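Local coordinates for protein probable Rab-related GTPase (PDB 5XC5) that binds GTP and magnesium as a Rab-family small GTPase of a giant virus and may take part in protein transport, at residues 8-13 / 81-86. The protein carries 1 engineered substitution. Sequence-based numbering, arbitrary orientation.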
# COMPACT_ATOMS: atom_id res chain seq x y z
N ILE A 8 8.61 -4.52 2.93
CA ILE A 8 7.27 -4.12 2.50
C ILE A 8 7.44 -2.87 1.64
O ILE A 8 8.11 -1.92 2.06
CB ILE A 8 6.37 -3.77 3.70
CG1 ILE A 8 6.47 -4.82 4.81
CG2 ILE A 8 4.92 -3.52 3.24
CD1 ILE A 8 6.01 -6.19 4.42
N ILE A 9 6.83 -2.86 0.46
CA ILE A 9 6.82 -1.65 -0.37
C ILE A 9 5.40 -1.14 -0.55
O ILE A 9 4.44 -1.93 -0.59
CB ILE A 9 7.50 -1.84 -1.74
CG1 ILE A 9 6.74 -2.84 -2.61
CG2 ILE A 9 8.98 -2.20 -1.58
CD1 ILE A 9 7.28 -2.96 -4.02
N LEU A 10 5.26 0.18 -0.67
CA LEU A 10 4.01 0.81 -1.06
C LEU A 10 4.19 1.35 -2.47
O LEU A 10 5.12 2.12 -2.72
CB LEU A 10 3.63 1.97 -0.13
CG LEU A 10 3.23 1.56 1.27
CD1 LEU A 10 4.45 1.51 2.16
CD2 LEU A 10 2.16 2.53 1.82
N ILE A 11 3.31 0.93 -3.37
CA ILE A 11 3.30 1.40 -4.75
C ILE A 11 1.88 1.82 -5.12
O ILE A 11 0.91 1.41 -4.47
CB ILE A 11 3.84 0.35 -5.74
CG1 ILE A 11 2.91 -0.86 -5.81
CG2 ILE A 11 5.24 -0.11 -5.34
CD1 ILE A 11 3.41 -2.00 -6.73
N GLY A 12 1.77 2.65 -6.14
CA GLY A 12 0.50 3.20 -6.56
C GLY A 12 0.71 4.57 -7.17
O GLY A 12 1.77 5.18 -7.04
N SER A 13 -0.31 5.05 -7.87
CA SER A 13 -0.15 6.26 -8.65
C SER A 13 -0.03 7.48 -7.75
O SER A 13 -0.29 7.43 -6.55
CB SER A 13 -1.30 6.38 -9.65
OG SER A 13 -1.18 5.31 -10.56
N GLY A 81 6.13 -8.24 1.07
CA GLY A 81 4.76 -7.77 1.05
C GLY A 81 4.68 -6.48 0.26
O GLY A 81 5.65 -5.73 0.15
N CYS A 82 3.51 -6.24 -0.30
CA CYS A 82 3.30 -5.02 -1.08
C CYS A 82 1.91 -4.48 -0.81
O CYS A 82 0.92 -5.23 -0.88
CB CYS A 82 3.47 -5.31 -2.58
SG CYS A 82 3.14 -3.89 -3.67
N LEU A 83 1.84 -3.19 -0.53
CA LEU A 83 0.59 -2.45 -0.49
C LEU A 83 0.47 -1.70 -1.82
O LEU A 83 1.35 -0.90 -2.16
CB LEU A 83 0.62 -1.46 0.66
CG LEU A 83 0.76 -2.05 2.08
CD1 LEU A 83 1.00 -0.96 3.09
CD2 LEU A 83 -0.48 -2.83 2.47
N VAL A 84 -0.60 -1.97 -2.57
CA VAL A 84 -0.88 -1.25 -3.81
C VAL A 84 -2.06 -0.32 -3.54
O VAL A 84 -3.19 -0.78 -3.37
CB VAL A 84 -1.18 -2.19 -4.98
CG1 VAL A 84 -1.31 -1.40 -6.28
CG2 VAL A 84 -0.08 -3.23 -5.11
N VAL A 85 -1.79 0.99 -3.51
CA VAL A 85 -2.76 1.97 -3.04
C VAL A 85 -3.40 2.68 -4.23
O VAL A 85 -2.73 2.98 -5.23
CB VAL A 85 -2.06 2.97 -2.10
CG1 VAL A 85 -3.08 3.91 -1.46
CG2 VAL A 85 -1.27 2.22 -1.03
N PHE A 86 -4.71 2.93 -4.13
CA PHE A 86 -5.39 3.81 -5.08
C PHE A 86 -6.38 4.69 -4.32
O PHE A 86 -6.66 4.49 -3.14
CB PHE A 86 -6.06 3.02 -6.22
CG PHE A 86 -7.33 2.32 -5.82
CD1 PHE A 86 -7.29 1.05 -5.27
CD2 PHE A 86 -8.57 2.93 -6.01
CE1 PHE A 86 -8.44 0.39 -4.91
CE2 PHE A 86 -9.74 2.27 -5.64
CZ PHE A 86 -9.66 1.01 -5.07
O HOH W 1 -2.74 3.46 -8.00
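Ile9 and Ile11 form a parallel ladder with Gly81, Leu83 and Val85 in the middle of the Ras-type P-loop GTPase sheet, where strand 6-12 runs beside strand 81-87. Four backbone hydrogen bonds join them: Ile9 N donates to Gly81 O, Leu83 N to Ile9 O, Ile11 N to Leu83 O and Val85 N to Ile11 O. The first is the longest, 3.1 Å from Ile9 N to Gly81 O, and its donor is tilted 25° from the carbonyl plane. CA-H...O contacts such as Leu10 CA to Leu83 O (3.3 Å) give these carbonyls a second, weaker partner.

Apolar packing covers both faces. On one, the sulfur of Cys82 lies against the branch end of Ile11, with SG 3.6 Å from Ile11 CD1. Because Ile11 CG1 sits between its own N and carbonyl carbon (chi1 66°), the extended CG1-CD1 arm reaches both this sulfur and Val84 CG2, the latter 3.9 Å from Ile11 CG1. Helix 91-107 packs on Cys82 and Val84. On the other face, the side chains of Leu10 and Leu83 run alongside each other in one direction, with Leu10 CG 3.8 Å from Leu83 CD1; helix 154-169 packs over Leu83. Ile8 CD1 rests over Gly81 CA at 3.9 Å.

Gly12 and Ser13 open the probable phosphate-binding P-loop. Ser13, which touches GTP, has its OG hydrogen-bonded to Asp96 and Trp100. Here the chain turns away from Val85, and a water takes the place of the next direct backbone bond, accepting from Ser13 N at 2.9 Å and donating to Val85 O at 2.8 Å.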